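Local coordinates for Rna-directed RNA polymerase (Infectious pancreatic necrosis virus, PDB 3ZED), which catalyses template-directed RNA synthesis from ribonucleoside triphosphates and is probably found both free and covalently attached to the viral genomic RNA, at residues Glu202-Ile207 with Lys704-Val709; Pro353-Phe358 with Leu382-Ala387. All blocks are in the same frame, centred on the assembly; numbering follows the deposited sequence.

Contact 1 of 2, residues Glu202-Ile207 with Lys704-Val709; sequences EQTLPI and KTLDEV. With K (potassium ion), chain L.
Q203 and L706 bring the two backbones nearest, their CA atoms 5.9 Å apart, where the last turn of helix 194-204 faces the first turn of helix 706-714. The polar link between them runs through a potassium ion. Q203 OE1 lies 2.7 Å from the potassium and K704 O, a backbone carbonyl, 2.5 Å from it. Sharing one cation explains why two acceptors, Q203 OE1 and K704 O, can sit 3.1 Å apart without a proton between them; they subtend about 71° at the ion. Water 1 is a third ligand at 2.8 Å from the potassium, and T698 OG1, S701 O and P702 O complete a shell of six oxygens, so the loop leading into helix 706-714 wraps the cation while Q203 reaches it from the other helix. That reach depends on the side chain's shape: the bend at chi2 (-50°) turns the amide end to the metal and leaves CG against the second segment. Here Q203 CG meets V709 CG2 at 3.9 Å, the two side chains crossing at a slant, and also lies over L706 CA. Helix 706-714 starts with a capping box. T705, the N-cap residue, donates its backbone N-H to E708 OE1 (3.1 Å, N-H...O 159°), which is met on the anti side of the carboxylate, and the return bond from E708 N to T705 OG1 is weak. K704 O, the metal ligand, belongs to the residue just before this cap. Beside Q203, T204 turns its methyl CG2 to L706 CD1 at 3.9 Å, a small apolar patch that L706 extends to L200 of the first helix and V488 of helix 476-493.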
ATOM      1  N   GLU B 202       9.621   8.873 -14.167  1.00 45.28           N
ATOM      2  CA  GLU B 202      10.002  10.266 -13.872  1.00 44.77           C
ATOM      3  C   GLU B 202       8.774  11.175 -14.009  1.00 48.01           C
ATOM      4  O   GLU B 202       8.661  12.176 -13.304  1.00 48.27           O
ATOM      5  CB  GLU B 202      11.111  10.732 -14.806  1.00 47.55           C
ATOM      6  CG  GLU B 202      12.501  10.257 -14.410  1.00 52.14           C
ATOM      7  CD  GLU B 202      13.617  10.681 -15.352  1.00 67.02           C
ATOM      8  OE1 GLU B 202      13.320  11.284 -16.408  1.00 57.98           O
ATOM      9  OE2 GLU B 202      14.797  10.432 -15.019  1.00 51.47           O
ATOM     10  N   GLN B 203       7.832  10.775 -14.884  1.00 43.17           N
ATOM     11  CA  GLN B 203       6.587  11.474 -15.164  1.00 42.98           C
ATOM     12  C   GLN B 203       5.413  10.990 -14.281  1.00 47.33           C
ATOM     13  O   GLN B 203       4.699  11.836 -13.731  1.00 47.02           O
ATOM     14  CB  GLN B 203       6.196  11.337 -16.655  1.00 44.64           C
ATOM     15  CG  GLN B 203       7.265  11.788 -17.666  1.00 53.61           C
ATOM     16  CD  GLN B 203       7.827  13.163 -17.364  1.00 68.61           C
ATOM     17  OE1 GLN B 203       7.090  14.108 -17.024  1.00 60.37           O
ATOM     18  NE2 GLN B 203       9.151  13.296 -17.469  1.00 54.72           N
ATOM     19  N   THR B 204       5.177   9.648 -14.193  1.00 42.04           N
ATOM     20  CA  THR B 204       4.033   9.053 -13.466  1.00 39.10           C
ATOM     21  C   THR B 204       4.294   8.932 -11.966  1.00 41.75           C
ATOM     22  O   THR B 204       3.338   8.877 -11.190  1.00 39.54           O
ATOM     23  CB  THR B 204       3.681   7.694 -14.055  1.00 40.36           C
ATOM     24  OG1 THR B 204       4.744   6.785 -13.742  1.00 42.91           O
ATOM     25  CG2 THR B 204       3.467   7.752 -15.571  1.00 36.17           C
ATOM     26  N   LEU B 205       5.562   8.866 -11.556  1.00 41.28           N
ATOM     27  CA  LEU B 205       5.924   8.820 -10.135  1.00 41.36           C
ATOM     28  C   LEU B 205       7.151   9.709  -9.885  1.00 46.20           C
ATOM     29  O   LEU B 205       8.239   9.191  -9.621  1.00 46.89           O
ATOM     30  CB  LEU B 205       6.143   7.384  -9.613  1.00 40.72           C
ATOM     31  CG  LEU B 205       6.208   7.230  -8.086  1.00 43.71           C
ATOM     32  CD1 LEU B 205       4.828   7.150  -7.463  1.00 42.15           C
ATOM     33  CD2 LEU B 205       6.976   6.018  -7.721  1.00 47.10           C
ATOM     34  N   PRO B 206       7.013  11.060  -9.976  1.00 42.04           N
ATOM     35  CA  PRO B 206       8.178  11.931  -9.720  1.00 42.51           C
ATOM     36  C   PRO B 206       8.656  11.800  -8.276  1.00 46.05           C
ATOM     37  O   PRO B 206       7.835  11.758  -7.341  1.00 45.54           O
ATOM     38  CB  PRO B 206       7.638  13.335  -9.998  1.00 44.40           C
ATOM     39  CG  PRO B 206       6.152  13.232  -9.828  1.00 47.17           C
ATOM     40  CD  PRO B 206       5.813  11.856 -10.314  1.00 42.07           C
ATOM     41  N   ILE B 207       9.972  11.646  -8.101  1.00 40.75           N
ATOM     42  CA  ILE B 207      10.552  11.503  -6.769  1.00 39.42           C
ATOM     43  C   ILE B 207      11.677  12.505  -6.552  1.00 47.50           C
ATOM     44  O   ILE B 207      12.318  12.954  -7.505  1.00 49.23           O
ATOM     45  CB  ILE B 207      11.050  10.051  -6.469  1.00 40.25           C
ATOM     46  CG1 ILE B 207      12.169   9.585  -7.459  1.00 42.34           C
ATOM     47  CG2 ILE B 207       9.881   9.062  -6.353  1.00 37.24           C
ATOM     48  CD1 ILE B 207      12.983   8.330  -7.078  1.00 39.47           C
ATOM     49  N   LYS B 704       9.437  17.727 -20.477  1.00 65.62           N
ATOM     50  CA  LYS B 704       8.853  16.598 -21.205  1.00 64.02           C
ATOM     51  C   LYS B 704       7.537  16.132 -20.599  1.00 64.39           C
ATOM     52  O   LYS B 704       7.406  16.049 -19.383  1.00 62.21           O
ATOM     53  CB  LYS B 704       9.832  15.416 -21.261  1.00 66.44           C
ATOM     54  CG  LYS B 704      11.112  15.711 -22.051  1.00 68.20           C
ATOM     55  CD  LYS B 704      11.779  14.441 -22.580  1.00 82.74           C
ATOM     56  CE  LYS B 704      11.368  14.081 -23.997  1.00103.78           C
ATOM     57  NZ  LYS B 704      11.851  15.068 -25.004  1.00116.97           N
ATOM     58  N   THR B 705       6.559  15.827 -21.459  1.00 59.85           N
ATOM     59  CA  THR B 705       5.274  15.263 -21.058  1.00 56.56           C
ATOM     60  C   THR B 705       5.401  13.739 -21.146  1.00 61.03           C
ATOM     61  O   THR B 705       6.322  13.248 -21.797  1.00 62.62           O
ATOM     62  CB  THR B 705       4.132  15.791 -21.954  1.00 57.74           C
ATOM     63  OG1 THR B 705       4.378  15.413 -23.319  1.00 58.23           O
ATOM     64  CG2 THR B 705       3.922  17.298 -21.829  1.00 51.86           C
ATOM     65  N   LEU B 706       4.461  12.992 -20.545  1.00 57.33           N
ATOM     66  CA  LEU B 706       4.424  11.528 -20.604  1.00 55.74           C
ATOM     67  C   LEU B 706       4.367  11.056 -22.070  1.00 62.26           C
ATOM     68  O   LEU B 706       5.032  10.086 -22.434  1.00 62.33           O
ATOM     69  CB  LEU B 706       3.200  11.023 -19.813  1.00 53.07           C
ATOM     70  CG  LEU B 706       2.841   9.532 -19.932  1.00 55.51           C
ATOM     71  CD1 LEU B 706       3.940   8.620 -19.350  1.00 55.45           C
ATOM     72  CD2 LEU B 706       1.513   9.255 -19.291  1.00 51.78           C
ATOM     73  N   ASP B 707       3.603  11.786 -22.905  1.00 61.47           N
ATOM     74  CA  ASP B 707       3.386  11.532 -24.328  1.00 63.18           C
ATOM     75  C   ASP B 707       4.698  11.633 -25.124  1.00 68.74           C
ATOM     76  O   ASP B 707       4.974  10.752 -25.942  1.00 69.49           O
ATOM     77  CB  ASP B 707       2.333  12.507 -24.882  1.00 66.02           C
ATOM     78  CG  ASP B 707       1.023  12.476 -24.117  1.00 81.39           C
ATOM     79  OD1 ASP B 707       0.999  12.964 -22.963  1.00 83.94           O
ATOM     80  OD2 ASP B 707       0.023  11.951 -24.667  1.00 88.92           O
ATOM     81  N   GLU B 708       5.522  12.672 -24.855  1.00 65.31           N
ATOM     82  CA  GLU B 708       6.820  12.870 -25.523  1.00 65.96           C
ATOM     83  C   GLU B 708       7.784  11.752 -25.149  1.00 66.42           C
ATOM     84  O   GLU B 708       8.530  11.286 -26.005  1.00 68.43           O
ATOM     85  CB  GLU B 708       7.418  14.247 -25.183  1.00 68.39           C
ATOM     86  CG  GLU B 708       6.644  15.388 -25.824  1.00 84.00           C
ATOM     87  CD  GLU B 708       6.988  16.803 -25.396  1.00109.33           C
ATOM     88  OE1 GLU B 708       7.211  17.036 -24.185  1.00100.01           O
ATOM     89  OE2 GLU B 708       7.002  17.691 -26.278  1.00110.71           O
ATOM     90  N   VAL B 709       7.741  11.300 -23.886  1.00 58.63           N
ATOM     91  CA  VAL B 709       8.578  10.210 -23.368  1.00 56.66           C
ATOM     92  C   VAL B 709       8.184   8.889 -24.069  1.00 59.35           C
ATOM     93  O   VAL B 709       9.068   8.153 -24.511  1.00 59.33           O
ATOM     94  CB  VAL B 709       8.515  10.104 -21.813  1.00 57.55           C
ATOM     95  CG1 VAL B 709       9.302   8.897 -21.304  1.00 56.08           C
ATOM     96  CG2 VAL B 709       9.014  11.388 -21.148  1.00 57.43           C
TER
HETATM   97  K     K L1003       7.710  16.783 -16.972  1.00 56.58           K
HETATM   98  O   HOH W   1       5.990  18.372 -15.528  1.00 45.56           O

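Contact 2 of 2, residues Pro353-Phe358 with Leu382-Ala387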
ATOM      1  N   PRO B 353       0.705  12.905 -13.780  1.00 43.87           N
ATOM      2  CA  PRO B 353      -0.570  12.161 -13.627  1.00 42.18           C
ATOM      3  C   PRO B 353      -0.705  11.481 -12.247  1.00 44.02           C
ATOM      4  O   PRO B 353      -1.777  10.978 -11.922  1.00 43.79           O
ATOM      5  CB  PRO B 353      -0.493  11.082 -14.734  1.00 43.92           C
ATOM      6  CG  PRO B 353       0.949  10.886 -14.976  1.00 49.29           C
ATOM      7  CD  PRO B 353       1.621  12.218 -14.721  1.00 45.98           C
ATOM      8  N   SER B 354       0.371  11.426 -11.455  1.00 39.67           N
ATOM      9  CA  SER B 354       0.375  10.753 -10.147  1.00 38.14           C
ATOM     10  C   SER B 354      -0.625  11.333  -9.152  1.00 41.62           C
ATOM     11  O   SER B 354      -0.860  12.542  -9.153  1.00 42.02           O
ATOM     12  CB  SER B 354       1.759  10.805  -9.514  1.00 39.81           C
ATOM     13  OG  SER B 354       1.809  10.033  -8.326  1.00 45.87           O
ATOM     14  N   LEU B 355      -1.207  10.451  -8.310  1.00 35.97           N
ATOM     15  CA  LEU B 355      -2.117  10.836  -7.233  1.00 35.61           C
ATOM     16  C   LEU B 355      -1.474  10.543  -5.854  1.00 38.67           C
ATOM     17  O   LEU B 355      -2.158  10.639  -4.842  1.00 37.55           O
ATOM     18  CB  LEU B 355      -3.470  10.092  -7.360  1.00 34.99           C
ATOM     19  CG  LEU B 355      -4.470  10.612  -8.407  1.00 38.58           C
ATOM     20  CD1 LEU B 355      -5.516   9.565  -8.723  1.00 36.50           C
ATOM     21  CD2 LEU B 355      -5.119  11.916  -7.969  1.00 39.80           C
ATOM     22  N   TYR B 356      -0.159  10.181  -5.812  1.00 36.25           N
ATOM     23  CA  TYR B 356       0.520   9.858  -4.555  1.00 36.11           C
ATOM     24  C   TYR B 356       0.407  10.999  -3.523  1.00 41.20           C
ATOM     25  O   TYR B 356       0.739  12.149  -3.808  1.00 39.31           O
ATOM     26  CB  TYR B 356       2.002   9.490  -4.779  1.00 38.50           C
ATOM     27  CG  TYR B 356       2.697   9.112  -3.483  1.00 40.78           C
ATOM     28  CD1 TYR B 356       2.390   7.925  -2.826  1.00 42.57           C
ATOM     29  CD2 TYR B 356       3.577   9.988  -2.860  1.00 42.52           C
ATOM     30  CE1 TYR B 356       2.997   7.590  -1.615  1.00 42.57           C
ATOM     31  CE2 TYR B 356       4.194   9.661  -1.651  1.00 43.89           C
ATOM     32  CZ  TYR B 356       3.908   8.455  -1.036  1.00 49.01           C
ATOM     33  OH  TYR B 356       4.506   8.116   0.159  1.00 51.12           O
ATOM     34  N   GLY B 357      -0.056  10.643  -2.328  1.00 40.28           N
ATOM     35  CA  GLY B 357      -0.233  11.573  -1.217  1.00 40.19           C
ATOM     36  C   GLY B 357      -1.444  12.484  -1.363  1.00 42.76           C
ATOM     37  O   GLY B 357      -1.584  13.432  -0.588  1.00 40.87           O
ATOM     38  N   PHE B 358      -2.353  12.190  -2.336  1.00 38.25           N
ATOM     39  CA  PHE B 358      -3.542  13.022  -2.547  1.00 37.60           C
ATOM     40  C   PHE B 358      -4.518  12.924  -1.389  1.00 39.68           C
ATOM     41  O   PHE B 358      -4.770  11.841  -0.879  1.00 38.34           O
ATOM     42  CB  PHE B 358      -4.274  12.652  -3.849  1.00 38.23           C
ATOM     43  CG  PHE B 358      -5.662  13.255  -4.024  1.00 38.11           C
ATOM     44  CD1 PHE B 358      -5.818  14.571  -4.426  1.00 40.62           C
ATOM     45  CD2 PHE B 358      -6.805  12.493  -3.805  1.00 37.76           C
ATOM     46  CE1 PHE B 358      -7.087  15.117  -4.594  1.00 41.26           C
ATOM     47  CE2 PHE B 358      -8.077  13.036  -3.982  1.00 39.90           C
ATOM     48  CZ  PHE B 358      -8.210  14.333  -4.407  1.00 38.97           C
ATOM     49  N   LEU B 382      -7.002  13.200 -20.278  1.00 45.59           N
ATOM     50  CA  LEU B 382      -6.382  13.259 -18.957  1.00 44.44           C
ATOM     51  C   LEU B 382      -6.203  11.854 -18.391  1.00 45.30           C
ATOM     52  O   LEU B 382      -7.077  10.994 -18.567  1.00 44.50           O
ATOM     53  CB  LEU B 382      -7.301  14.105 -18.043  1.00 44.02           C
ATOM     54  CG  LEU B 382      -6.785  14.617 -16.705  1.00 48.31           C
ATOM     55  CD1 LEU B 382      -5.600  15.600 -16.885  1.00 50.00           C
ATOM     56  CD2 LEU B 382      -7.909  15.335 -15.977  1.00 49.59           C
ATOM     57  N   VAL B 383      -5.069  11.626 -17.724  1.00 38.38           N
ATOM     58  CA  VAL B 383      -4.785  10.366 -17.067  1.00 36.85           C
ATOM     59  C   VAL B 383      -4.281  10.653 -15.653  1.00 42.47           C
ATOM     60  O   VAL B 383      -3.556  11.616 -15.427  1.00 43.92           O
ATOM     61  CB  VAL B 383      -3.848   9.408 -17.876  1.00 40.87           C
ATOM     62  CG1 VAL B 383      -2.400   9.908 -17.944  1.00 40.68           C
ATOM     63  CG2 VAL B 383      -3.909   7.983 -17.321  1.00 39.66           C
ATOM     64  N   MET B 384      -4.725   9.836 -14.697  1.00 39.36           N
ATOM     65  CA  MET B 384      -4.322   9.911 -13.287  1.00 37.29           C
ATOM     66  C   MET B 384      -4.010   8.519 -12.813  1.00 39.17           C
ATOM     67  O   MET B 384      -4.698   7.569 -13.215  1.00 38.67           O
ATOM     68  CB  MET B 384      -5.390  10.568 -12.401  1.00 38.18           C
ATOM     69  CG  MET B 384      -5.709  11.988 -12.798  1.00 42.71           C
ATOM     70  SD  MET B 384      -6.806  12.690 -11.587  1.00 46.56           S
ATOM     71  CE  MET B 384      -7.496  14.040 -12.484  1.00 44.86           C
ATOM     72  N   ILE B 385      -2.959   8.378 -11.987  1.00 35.51           N
ATOM     73  CA  ILE B 385      -2.506   7.058 -11.511  1.00 34.62           C
ATOM     74  C   ILE B 385      -2.290   7.045 -10.023  1.00 36.07           C
ATOM     75  O   ILE B 385      -1.640   7.925  -9.478  1.00 38.11           O
ATOM     76  CB  ILE B 385      -1.212   6.581 -12.255  1.00 37.78           C
ATOM     77  CG1 ILE B 385      -1.390   6.606 -13.796  1.00 39.96           C
ATOM     78  CG2 ILE B 385      -0.747   5.190 -11.788  1.00 34.71           C
ATOM     79  CD1 ILE B 385      -0.060   6.670 -14.584  1.00 45.13           C
ATOM     80  N   TYR B 386      -2.770   5.986  -9.383  1.00 31.53           N
ATOM     81  CA  TYR B 386      -2.568   5.719  -7.972  1.00 31.72           C
ATOM     82  C   TYR B 386      -2.439   4.217  -7.768  1.00 36.94           C
ATOM     83  O   TYR B 386      -3.468   3.541  -7.692  1.00 35.96           O
ATOM     84  CB  TYR B 386      -3.705   6.294  -7.107  1.00 32.95           C
ATOM     85  CG  TYR B 386      -3.373   6.237  -5.628  1.00 34.98           C
ATOM     86  CD1 TYR B 386      -3.675   5.111  -4.865  1.00 37.85           C
ATOM     87  CD2 TYR B 386      -2.738   7.298  -4.998  1.00 35.73           C
ATOM     88  CE1 TYR B 386      -3.332   5.035  -3.514  1.00 40.20           C
ATOM     89  CE2 TYR B 386      -2.414   7.246  -3.642  1.00 36.33           C
ATOM     90  CZ  TYR B 386      -2.705   6.107  -2.906  1.00 45.95           C
ATOM     91  OH  TYR B 386      -2.384   6.027  -1.579  1.00 49.44           O
ATOM     92  N   ALA B 387      -1.190   3.688  -7.657  1.00 34.67           N
ATOM     93  CA  ALA B 387      -0.961   2.242  -7.467  1.00 34.76           C
ATOM     94  C   ALA B 387      -1.741   1.446  -8.552  1.00 38.85           C
ATOM     95  O   ALA B 387      -1.560   1.741  -9.734  1.00 39.28           O
ATOM     96  CB  ALA B 387      -1.361   1.812  -6.042  1.00 35.33           C
TER
HETATM   97  O   HOH W   2      -0.948   8.246  -0.922  1.00 35.56           O
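P353 O receives two groups of the neighbouring strand: I385 N at 2.9 Å, coming from above the carbonyl plane, and, in a CA-H...O contact, M384 CA at 3.1 Å. Two residues along the loop, L355 N donates to the carbonyl of the same residue, I385 O, over 2.8 Å, a more bent bond with an N-H...O angle of 139°. Both bonds use I385 and straddle S354, the pattern of a single parallel beta bridge, and the two touching paths run only 26° apart. The 353-358 loop thus lies along the outer edge of strand 382-386, whose other edge pairs with strand 389-394 in the antiparallel palm sheet. The strand ends at Y386, and A387 just after it begins an Ala-Asp-Asn sequence, consistent with motif C of the permuted birnavirus palm. Past the bridge, S354 OG accepts from Y356 N in an ST turn, and a type II turn from L355 to F358 carries the loop past the edge of the Y386 ring. A chi1 of -170°, which sets CG opposite the backbone N, lays the Y386 side chain along this turn, its CD2-CE2 edge offered to the L355 carbonyl and CD2 lying 3.4 Å from L355 O. Water 2, in the ring plane, joins Y386 OH (2.7 Å) to G357 N. L355 CD1 packs on M384 CB at 3.8 Å, and P353 CB approaches V383 CG1 at 3.9 Å.

Overall arrangement
Contact 1 is the more buried but lies farther out, its centre about 22 Å from the chain centre against 14 Å for the partly buried contact 2. It joins helix ends nearly 500 residues apart in sequence, bringing the C-terminal region onto the palm region through a cation; contact 2 is local to the palm and relies on backbone hydrogen bonds. Their centres are about 12 Å apart and they touch, T204 CG2 meeting I385 CD1 at 3.8 Å. Polar side chains connect them too: H481 of helix 476-493 hydrogen-bonds T204 O through NE2 and A387 N through ND1, while T352 OG1 serves both Q203 O and S354 N.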